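Local coordinates for protein sulfoquinovosidase (Escherichia coli, PDB 5OHT) that hydrolyses sulfoquinovosyl diacylglycerides and simple sulfoquinovosides such as sulfoquinovosyl glycerol, releasing sulfoquinovose for sulfoglycolysis, at residues A287-G292 with E311-L316; W304-N309 with Y333-V338. All blocks are in the same frame, centred on the assembly; numbering follows the deposited sequence.

Contact 1: residues A287-G292 with E311-L316. With 9VH ([(3~{S},4~{R},5~{R})-4,5-bis(oxidanyl)piperidin-3-yl]methanesulfonic acid), chain D.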
loop_
_atom_site.group_PDB
_atom_site.type_symbol
_atom_site.label_atom_id
_atom_site.label_comp_id
_atom_site.label_asym_id
_atom_site.label_seq_id
_atom_site.Cartn_x
_atom_site.Cartn_y
_atom_site.Cartn_z
ATOM N N ALA A 287 14.536 13.144 9.094
ATOM C CA ALA A 287 15.929 12.692 9.341
ATOM C C ALA A 287 15.902 11.287 9.911
ATOM O O ALA A 287 15.800 11.103 11.124
ATOM C CB ALA A 287 16.660 13.622 10.308
ATOM N N GLN A 288 16.050 10.304 9.016
ATOM C CA GLN A 288 15.894 8.883 9.435
ATOM C C GLN A 288 17.039 8.436 10.387
ATOM O O GLN A 288 16.881 7.484 11.165
ATOM C CB GLN A 288 15.811 7.960 8.230
ATOM C CG GLN A 288 16.988 7.893 7.282
ATOM C CD GLN A 288 16.881 6.736 6.271
ATOM O OE1 GLN A 288 15.801 6.196 6.057
ATOM N NE2 GLN A 288 18.008 6.395 5.610
ATOM N N ASP A 289 18.180 9.128 10.313
ATOM C CA ASP A 289 19.352 8.874 11.162
ATOM C C ASP A 289 19.320 9.593 12.518
ATOM O O ASP A 289 20.364 9.696 13.180
ATOM C CB ASP A 289 20.668 9.171 10.378
ATOM C CG ASP A 289 20.920 10.669 10.125
ATOM O OD1 ASP A 289 19.959 11.461 10.066
ATOM O OD2 ASP A 289 22.123 11.058 9.866
ATOM N N TRP A 290 18.142 10.024 12.987
ATOM C CA TRP A 290 17.974 10.565 14.321
ATOM C C TRP A 290 18.526 9.639 15.442
ATOM O O TRP A 290 18.848 10.116 16.554
ATOM C CB TRP A 290 16.512 10.898 14.600
ATOM C CG TRP A 290 15.682 9.652 14.892
ATOM C CD1 TRP A 290 15.406 8.660 14.025
ATOM C CD2 TRP A 290 15.062 9.287 16.136
ATOM N NE1 TRP A 290 14.686 7.666 14.665
ATOM C CE2 TRP A 290 14.435 8.032 15.944
ATOM C CE3 TRP A 290 14.991 9.888 17.408
ATOM C CZ2 TRP A 290 13.755 7.347 16.974
ATOM C CZ3 TRP A 290 14.310 9.217 18.445
ATOM C CH2 TRP A 290 13.704 7.927 18.208
ATOM N N SER A 291 18.587 8.325 15.160
ATOM C CA SER A 291 19.033 7.305 16.123
ATOM C C SER A 291 20.420 6.820 15.852
ATOM O O SER A 291 20.878 5.867 16.498
ATOM C CB SER A 291 18.053 6.107 16.121
ATOM O OG SER A 291 17.889 5.602 14.823
ATOM N N GLY A 292 21.112 7.434 14.899
ATOM C CA GLY A 292 22.415 6.926 14.439
ATOM C C GLY A 292 22.357 6.225 13.106
ATOM O O GLY A 292 21.261 5.996 12.563
ATOM N N GLU A 311 25.007 12.367 20.044
ATOM C CA GLU A 311 26.265 12.539 19.322
ATOM C C GLU A 311 26.038 12.977 17.845
ATOM O O GLU A 311 26.753 13.845 17.346
ATOM C CB GLU A 311 27.144 11.262 19.306
ATOM C CG GLU A 311 27.584 10.644 20.618
ATOM C CD GLU A 311 28.860 9.822 20.466
ATOM O OE1 GLU A 311 29.947 10.425 20.302
ATOM O OE2 GLU A 311 28.816 8.578 20.519
ATOM N N ASN A 312 25.050 12.383 17.153
ATOM C CA ASN A 312 24.759 12.710 15.741
ATOM C C ASN A 312 23.872 13.944 15.704
ATOM O O ASN A 312 24.081 14.833 14.844
ATOM C CB ASN A 312 24.078 11.451 15.033
ATOM C CG ASN A 312 24.102 11.499 13.494
ATOM O OD1 ASN A 312 24.886 12.214 12.894
ATOM N ND2 ASN A 312 23.263 10.659 12.845
ATOM N N TYR A 313 22.869 14.004 16.581
ATOM C CA TYR A 313 21.891 15.109 16.701
ATOM C C TYR A 313 21.960 15.903 18.055
ATOM O O TYR A 313 20.976 15.933 18.893
ATOM C CB TYR A 313 20.428 14.604 16.394
ATOM C CG TYR A 313 20.307 14.399 14.913
ATOM C CD1 TYR A 313 20.691 13.183 14.313
ATOM C CD2 TYR A 313 19.820 15.410 14.096
ATOM C CE1 TYR A 313 20.627 13.013 12.901
ATOM C CE2 TYR A 313 19.768 15.268 12.694
ATOM C CZ TYR A 313 20.161 14.080 12.098
ATOM O OH TYR A 313 20.163 13.978 10.699
ATOM N N PRO A 314 23.098 16.601 18.288
ATOM C CA PRO A 314 23.149 17.480 19.516
ATOM C C PRO A 314 22.035 18.537 19.581
ATOM O O PRO A 314 21.692 19.127 18.551
ATOM C CB PRO A 314 24.562 18.161 19.425
ATOM C CG PRO A 314 25.013 17.990 17.996
ATOM C CD PRO A 314 24.336 16.670 17.488
ATOM N N GLN A 315 21.445 18.728 20.762
ATOM C CA GLN A 315 20.432 19.767 21.061
ATOM C C GLN A 315 19.135 19.615 20.207
ATOM O O GLN A 315 18.374 20.570 20.056
ATOM C CB GLN A 315 21.068 21.186 20.926
ATOM C CG GLN A 315 22.101 21.509 22.029
ATOM C CD GLN A 315 21.380 21.710 23.320
ATOM O OE1 GLN A 315 20.385 22.420 23.329
ATOM N NE2 GLN A 315 21.824 21.048 24.431
ATOM N N LEU A 316 18.879 18.404 19.693
ATOM C CA LEU A 316 17.696 18.190 18.861
ATOM C C LEU A 316 16.385 18.627 19.517
ATOM O O LEU A 316 15.570 19.294 18.885
ATOM C CB LEU A 316 17.660 16.714 18.377
ATOM C CG LEU A 316 16.505 16.338 17.447
ATOM C CD1 LEU A 316 16.510 17.137 16.164
ATOM C CD2 LEU A 316 16.554 14.840 17.194
HETATM O O1 9VH D . 18.295 1.285 5.466
HETATM S S1 9VH D . 17.296 1.230 6.482
HETATM O O2 9VH D . 17.619 1.483 7.838
HETATM O O3 9VH D . 16.662 -0.129 6.494
HETATM C C1 9VH D . 15.979 2.369 6.099
HETATM C C2 9VH D . 15.418 2.332 4.664
HETATM C C3 9VH D . 14.727 1.019 4.332
HETATM N N1 9VH D . 13.258 1.008 4.187
HETATM C C4 9VH D . 12.768 2.009 3.226
HETATM C C5 9VH D . 13.683 3.226 3.047
HETATM O O4 9VH D . 12.927 4.373 2.718
HETATM C C6 9VH D . 14.515 3.521 4.295
HETATM O O5 9VH D . 15.331 4.661 4.017
#

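Contact 2: residues W304-N309 with Y333-V338. With 9VH ([(3~{S},4~{R},5~{R})-4,5-bis(oxidanyl)piperidin-3-yl]methanesulfonic acid), chain D.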
loop_
_atom_site.group_PDB
_atom_site.type_symbol
_atom_site.label_atom_id
_atom_site.label_comp_id
_atom_site.label_asym_id
_atom_site.label_seq_id
_atom_site.Cartn_x
_atom_site.Cartn_y
_atom_site.Cartn_z
ATOM N N TRP A 304 19.273 0.580 14.097
ATOM C CA TRP A 304 17.932 0.186 14.579
ATOM C C TRP A 304 17.893 0.044 16.099
ATOM O O TRP A 304 17.728 -1.077 16.632
ATOM C CB TRP A 304 17.455 -1.125 13.904
ATOM C CG TRP A 304 17.261 -1.047 12.360
ATOM C CD1 TRP A 304 17.535 0.016 11.526
ATOM C CD2 TRP A 304 16.761 -2.099 11.521
ATOM N NE1 TRP A 304 17.201 -0.311 10.226
ATOM C CE2 TRP A 304 16.743 -1.610 10.190
ATOM C CE3 TRP A 304 16.316 -3.413 11.769
ATOM C CZ2 TRP A 304 16.287 -2.375 9.134
ATOM C CZ3 TRP A 304 15.880 -4.199 10.689
ATOM C CH2 TRP A 304 15.879 -3.673 9.387
ATOM N N ASN A 305 18.009 1.191 16.807
ATOM C CA ASN A 305 17.755 1.270 18.243
ATOM C C ASN A 305 17.038 2.583 18.497
ATOM O O ASN A 305 17.599 3.640 18.243
ATOM C CB ASN A 305 19.098 1.195 19.010
ATOM C CG ASN A 305 18.886 0.936 20.500
ATOM O OD1 ASN A 305 18.379 -0.107 20.878
ATOM N ND2 ASN A 305 19.265 1.894 21.329
ATOM N N TRP A 306 15.780 2.533 18.933
ATOM C CA TRP A 306 14.848 3.663 18.802
ATOM C C TRP A 306 14.915 4.686 19.946
ATOM O O TRP A 306 13.960 4.885 20.728
ATOM C CB TRP A 306 13.396 3.172 18.509
ATOM C CG TRP A 306 13.430 2.018 17.519
ATOM C CD1 TRP A 306 13.006 0.745 17.747
ATOM C CD2 TRP A 306 13.980 2.023 16.204
ATOM N NE1 TRP A 306 13.223 -0.040 16.644
ATOM C CE2 TRP A 306 13.838 0.708 15.683
ATOM C CE3 TRP A 306 14.576 2.997 15.411
ATOM C CZ2 TRP A 306 14.226 0.362 14.410
ATOM C CZ3 TRP A 306 14.987 2.644 14.146
ATOM C CH2 TRP A 306 14.770 1.344 13.638
ATOM N N LYS A 307 16.098 5.295 20.030
ATOM C CA LYS A 307 16.421 6.315 21.015
ATOM C C LYS A 307 17.213 7.418 20.291
ATOM O O LYS A 307 18.117 7.120 19.521
ATOM C CB LYS A 307 17.297 5.707 22.112
ATOM C CG LYS A 307 16.545 4.799 23.040
ATOM C CD LYS A 307 17.466 3.920 23.886
ATOM C CE LYS A 307 16.674 3.075 24.897
ATOM N NZ LYS A 307 17.449 1.852 25.210
ATOM N N TRP A 308 16.898 8.681 20.611
ATOM C CA TRP A 308 17.626 9.826 20.061
ATOM C C TRP A 308 19.130 9.744 20.376
ATOM O O TRP A 308 19.543 9.507 21.519
ATOM C CB TRP A 308 16.967 11.131 20.590
ATOM C CG TRP A 308 17.822 12.379 20.554
ATOM C CD1 TRP A 308 18.702 12.805 19.581
ATOM C CD2 TRP A 308 17.779 13.407 21.539
ATOM N NE1 TRP A 308 19.294 14.036 19.972
ATOM C CE2 TRP A 308 18.727 14.413 21.162
ATOM C CE3 TRP A 308 17.089 13.543 22.767
ATOM C CZ2 TRP A 308 18.994 15.536 21.976
ATOM C CZ3 TRP A 308 17.350 14.707 23.571
ATOM C CH2 TRP A 308 18.283 15.666 23.152
ATOM N N ASN A 309 19.950 9.840 19.364
ATOM C CA ASN A 309 21.395 9.831 19.499
ATOM C C ASN A 309 21.916 11.289 19.502
ATOM O O ASN A 309 21.968 11.970 18.459
ATOM C CB ASN A 309 21.985 9.004 18.379
ATOM C CG ASN A 309 23.486 8.830 18.480
ATOM O OD1 ASN A 309 24.208 9.774 18.686
ATOM N ND2 ASN A 309 23.968 7.628 18.194
ATOM N N TYR A 333 12.076 8.112 12.360
ATOM C CA TYR A 333 12.065 6.774 11.729
ATOM C C TYR A 333 11.950 5.711 12.825
ATOM O O TYR A 333 12.739 5.743 13.800
ATOM C CB TYR A 333 13.342 6.546 10.877
ATOM C CG TYR A 333 13.451 5.162 10.249
ATOM C CD1 TYR A 333 13.863 4.047 11.000
ATOM C CD2 TYR A 333 12.986 4.907 8.930
ATOM C CE1 TYR A 333 13.866 2.771 10.460
ATOM C CE2 TYR A 333 12.983 3.622 8.408
ATOM C CZ TYR A 333 13.401 2.547 9.192
ATOM O OH TYR A 333 13.415 1.289 8.674
ATOM N N ILE A 334 11.038 4.743 12.660
ATOM C CA ILE A 334 10.994 3.523 13.473
ATOM C C ILE A 334 10.518 2.284 12.625
ATOM O O ILE A 334 9.860 2.461 11.544
ATOM C CB ILE A 334 10.142 3.724 14.708
ATOM C CG1 ILE A 334 10.251 2.537 15.706
ATOM C CG2 ILE A 334 8.667 3.974 14.357
ATOM C CD1 ILE A 334 9.723 2.902 17.074
ATOM N N ASN A 335 10.913 1.083 13.040
ATOM C CA ASN A 335 10.384 -0.192 12.540
ATOM C C ASN A 335 10.173 -1.134 13.716
ATOM O O ASN A 335 10.601 -0.808 14.855
ATOM C CB ASN A 335 11.188 -0.733 11.326
ATOM C CG ASN A 335 12.505 -1.390 11.709
ATOM O OD1 ASN A 335 12.558 -2.190 12.637
ATOM N ND2 ASN A 335 13.579 -1.051 10.965
ATOM N N PRO A 336 9.454 -2.276 13.509
ATOM C CA PRO A 336 9.124 -3.170 14.645
ATOM C C PRO A 336 10.174 -4.233 14.993
ATOM O O PRO A 336 9.848 -5.279 15.650
ATOM C CB PRO A 336 7.800 -3.787 14.185
ATOM C CG PRO A 336 7.956 -3.920 12.745
ATOM C CD PRO A 336 8.845 -2.775 12.268
ATOM N N TYR A 337 11.409 -4.037 14.514
ATOM C CA TYR A 337 12.550 -4.892 14.836
ATOM C C TYR A 337 13.629 -4.083 15.626
ATOM O O TYR A 337 13.589 -2.833 15.678
ATOM C CB TYR A 337 13.155 -5.500 13.547
ATOM C CG TYR A 337 12.103 -5.884 12.478
ATOM C CD1 TYR A 337 11.008 -6.707 12.819
ATOM C CD2 TYR A 337 12.221 -5.462 11.159
ATOM C CE1 TYR A 337 10.025 -7.053 11.885
ATOM C CE2 TYR A 337 11.254 -5.830 10.199
ATOM C CZ TYR A 337 10.159 -6.613 10.572
ATOM O OH TYR A 337 9.188 -6.999 9.639
ATOM N N VAL A 338 14.577 -4.802 16.231
ATOM C CA VAL A 338 15.545 -4.171 17.171
ATOM C C VAL A 338 16.923 -4.809 16.948
ATOM O O VAL A 338 17.075 -6.031 17.114
ATOM C CB VAL A 338 15.074 -4.212 18.622
ATOM C CG1 VAL A 338 13.974 -3.169 18.871
ATOM C CG2 VAL A 338 14.569 -5.593 19.036
HETATM O O1 9VH D . 18.295 1.285 5.466
HETATM S S1 9VH D . 17.296 1.230 6.482
HETATM O O2 9VH D . 17.619 1.483 7.838
HETATM O O3 9VH D . 16.662 -0.129 6.494
HETATM C C1 9VH D . 15.979 2.369 6.099
HETATM C C2 9VH D . 15.418 2.332 4.664
HETATM C C3 9VH D . 14.727 1.019 4.332
HETATM N N1 9VH D . 13.258 1.008 4.187
HETATM C C4 9VH D . 12.768 2.009 3.226
HETATM C C5 9VH D . 13.683 3.226 3.047
HETATM O O4 9VH D . 12.927 4.373 2.718
HETATM C C6 9VH D . 14.515 3.521 4.295
HETATM O O5 9VH D . 15.331 4.661 4.017
#

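Contact 1: residues A287-G292 with E311-L316
In the family 31 TIM barrel, the loop that follows barrel strand 282-286 carries substrate-binding Q288, and D289 beside it anchors that loop to N312 and Y313, just ahead of helix 316-325. The phenol gives the short bond: Y313 OH donates to D289 OD1 at 2.6 Å, meeting it on the syn side but 28° out of the carboxylate plane. Ring and carboxylate planes stand nearly perpendicular, 85° apart, with OD1 at the ring's edge. N312 ND2 reaches the same residue twice, through weak bonds to D289 OD2 (3.2 Å) and to the backbone D289 O (3.1 Å). D289 CG sits between its own N and carbonyl carbon (chi1 71°), which turns the carboxylate toward both partners. A287 CB packs obliquely against the phenol, 4.0 Å from Y313 CZ, and the backbone CA of W290 lies 3.8 Å from Y313 CD1. Q288 leaves on the other side, where its OE1 accepts from O5 of the bound piperidine sulfonate at 2.6 Å while its NE2 bonds Q262. At the backbone angles of G292 a CB would collide with the preceding carbonyl O, so glycine is required. The buried D289 carboxylate, with OD2 also bonded to the backbone N of G263, is thus gripped by neutral donors, the phenol, the weakly bonded amide and a backbone N-H, which would be expected to stabilise its negative charge.

Contact 2: residues W304-N309 with Y333-V338
W304 and W306 pack on the C-terminal end of barrel strand 329-334 and the turn into strand 337-339 of this TIM barrel; W304 lines the sulfonate site and W306 packs behind it. The tight part centres on W306. I334 CG1 sits over the five-membered ring, 3.7 Å from its centroid and 10° off the normal, a CH-pi contact; the backbone N of N335 lies over the same face, and the carbonyl carbon of W304 over the opposite one. CG1 gets there because it is anti to the I334 backbone N. At the rim, W306 CH2 meets Y333 CE1 at 3.6 Å, the ring planes obliquely inclined. W306 NE1 donates to Y337 O at 3.0 Å, nearly in the indole plane. An alanine in place of W306 would probably leave Y337 O without this donor and open a gap against I334 CG1 and the Y333 ring edge. W304 belongs to the ligand side: its NE1 gives a nearly straight bond (175°, 3.0 Å) to sulfonate O2 at the ring's edge. Over that indole's centre stands N335 ND2, 3.2 Å above the plane, its amide turned 81° to the ring. Y333 OH is hydrogen-bonded to the nucleophile D405, so the residues here also border the catalytic centre. The contact thins away from W306: N305 and 307-309 are all partly exposed and make no contact with 333-338, and K307 NZ makes a long, weak ion pair with D343. N335 itself is fixed at both amide atoms: OD1 accepts from Y337 N at 2.9 Å in an Asx turn, while ND2 donates to Y333 OH at 3.3 Å, almost linearly.

Both contacts are buried, their centres 12 Å apart in one barrel domain, and their segments alternate along the chain. The loop between strand 299-302 and helix 316-325 supplies a segment to each, set against the loop after strand 282-286 in contact 1 and the end of strand 329-334 with the start of 337-339 in contact 2. Contact 1 is smaller (262 against 429 Å²) and mainly polar, running out to exposed E311, P314 and Q315; contact 2 is mainly aromatic and thins to partly exposed residues. Probable hydrogen bonds join them: W290 NE1 to Y333 O, and W308 NE1 to Y313 O. Contact 1 reaches the bound piperidine sulfonate at a ring hydroxyl, contact 2 at the sulfonate.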